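Local coordinates for outer membrane protein SusF (Bacteroides thetaiotaomicron, PDB 4FE9) that binds starch at the bacterial cell surface through carbohydrate-binding modules, ahead of starch import into the periplasm for degradation, at residues Y103-R106 with V110-L113. Residues are numbered along the deposited sequence; the frame is centred on the assembly and turned at random.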
loop_
_atom_site.group_PDB
_atom_site.type_symbol
_atom_site.label_atom_id
_atom_site.label_comp_id
_atom_site.label_asym_id
_atom_site.label_seq_id
_atom_site.Cartn_x
_atom_site.Cartn_y
_atom_site.Cartn_z
ATOM N N TYR A 103 1.212 10.741 14.396
ATOM C CA TYR A 103 0.113 9.827 14.117
ATOM C C TYR A 103 -0.316 9.845 12.646
ATOM O O TYR A 103 -1.305 9.227 12.285
ATOM C CB TYR A 103 -1.090 10.104 15.040
ATOM C CG TYR A 103 -0.878 9.627 16.477
ATOM C CD1 TYR A 103 -1.172 8.319 16.839
ATOM C CD2 TYR A 103 -0.269 10.459 17.427
ATOM C CE1 TYR A 103 -0.909 7.841 18.134
ATOM C CE2 TYR A 103 -0.037 10.008 18.747
ATOM C CZ TYR A 103 -0.345 8.677 19.072
ATOM O OH TYR A 103 -0.135 8.202 20.344
ATOM N N LYS A 104 0.392 10.629 11.830
ATOM C CA LYS A 104 0.004 10.884 10.412
ATOM C C LYS A 104 -1.482 11.181 10.263
ATOM O O LYS A 104 -2.141 10.628 9.380
ATOM C CB LYS A 104 0.366 9.682 9.533
ATOM C CG LYS A 104 1.867 9.395 9.458
ATOM C CD LYS A 104 2.514 10.217 8.357
ATOM C CE LYS A 104 4.017 9.988 8.305
ATOM N NZ LYS A 104 4.710 11.007 9.115
ATOM N N SER A 105 -2.018 12.047 11.126
ATOM C CA SER A 105 -3.457 12.245 11.169
ATOM C C SER A 105 -3.836 13.559 11.821
ATOM O O SER A 105 -3.306 13.920 12.904
ATOM C CB SER A 105 -4.101 11.080 11.891
ATOM O OG SER A 105 -5.440 11.326 12.170
ATOM N N ARG A 106 -4.771 14.277 11.194
ATOM C CA ARG A 106 -5.382 15.403 11.824
ATOM C C ARG A 106 -6.663 15.050 12.555
ATOM O O ARG A 106 -7.335 15.930 13.070
ATOM C CB ARG A 106 -5.620 16.503 10.831
ATOM C CG ARG A 106 -4.403 16.740 9.897
ATOM C CD ARG A 106 -4.556 18.088 9.174
ATOM N NE ARG A 106 -4.390 19.183 10.106
ATOM C CZ ARG A 106 -4.547 20.468 9.813
ATOM N NH1 ARG A 106 -4.769 20.856 8.560
ATOM N NH2 ARG A 106 -4.454 21.384 10.786
ATOM N N VAL A 110 -8.289 11.741 20.883
ATOM C CA VAL A 110 -7.287 11.872 21.982
ATOM C C VAL A 110 -6.012 11.043 21.702
ATOM O O VAL A 110 -6.074 9.825 21.532
ATOM C CB VAL A 110 -7.879 11.480 23.354
ATOM C CG1 VAL A 110 -6.830 11.624 24.437
ATOM C CG2 VAL A 110 -9.102 12.344 23.668
ATOM N N ARG A 111 -4.885 11.729 21.544
ATOM C CA ARG A 111 -3.621 11.061 21.184
ATOM C C ARG A 111 -2.692 11.039 22.388
ATOM O O ARG A 111 -2.439 12.065 23.003
ATOM C CB ARG A 111 -2.912 11.813 20.029
ATOM C CG ARG A 111 -3.733 11.895 18.749
ATOM C CD ARG A 111 -3.931 10.511 18.147
ATOM N NE ARG A 111 -4.425 10.638 16.776
ATOM C CZ ARG A 111 -4.917 9.633 16.063
ATOM N NH1 ARG A 111 -5.038 8.410 16.610
ATOM N NH2 ARG A 111 -5.285 9.845 14.792
ATOM N N GLU A 112 -2.127 9.887 22.662
ATOM C CA GLU A 112 -1.131 9.779 23.701
ATOM C C GLU A 112 0.281 10.226 23.219
ATOM O O GLU A 112 0.733 9.873 22.126
ATOM C CB GLU A 112 -1.057 8.357 24.197
ATOM C CG GLU A 112 0.066 8.148 25.165
ATOM C CD GLU A 112 -0.280 7.102 26.215
ATOM O OE1 GLU A 112 -1.009 6.138 25.864
ATOM O OE2 GLU A 112 0.102 7.293 27.401
ATOM N N LEU A 113 0.956 10.986 24.073
ATOM C CA LEU A 113 2.328 11.358 23.857
ATOM C C LEU A 113 3.167 10.879 25.054
ATOM O O LEU A 113 2.972 11.335 26.173
ATOM C CB LEU A 113 2.438 12.860 23.753
ATOM C CG LEU A 113 1.651 13.546 22.634
ATOM C CD1 LEU A 113 1.616 15.056 22.859
ATOM C CD2 LEU A 113 2.308 13.197 21.286
HETATM O O HOH W 1 -3.006 7.508 21.149
HETATM O O HOH W 2 -4.877 13.003 15.039
#
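Tyr103 and Arg111 lie flat against each other, their side chains running in opposite directions with ring and guanidinium planes 4° apart. The evidence for a CH-pi contact is direct: Arg111 CD sits 3.6 Å from the centroid of the Tyr103 ring, only 12° off the ring normal. The guanidinium itself lies beyond the ring centre, nearer the root of the tyrosine, where Arg111 CZ is 4.0 Å from Tyr103 CB. A bend in the arginine chain at chi2 (-66°) turns it along the ring face toward the loop. Its far end meets Ser105 at the guanidinium edge, but the bond from Arg111 NH2 to Ser105 OG is weak and poorly aligned, at 3.0 Å; Ser105 OG also bonds to Asn249. A water accepts from Arg111 NE and donates to Ser105 O, adding a second link.

At the other end of the ring, Tyr103 OH donates to Glu112 O over 2.6 Å, in the carbonyl plane and on a lone pair. Another water bridges the same hydroxyl to Glu112 N, tying the ring end to both polar backbone atoms of one strand residue. With an alanine here, the aliphatic part of Arg111 would probably lose its aromatic platform and Glu112 O the hydroxyl that donates to it.

The contact closes a short helix-to-strand connection in the N-terminal, immunoglobulin-like (E-set) domain of SusF, away from the starch-binding sites: helix 92-102 ends in a Schellman motif at Lys104 and the chain returns into strand 111-122. There Arg111 also touches Thr99 of that helix, while its backbone pairs with Leu140 of antiparallel strand 128-141.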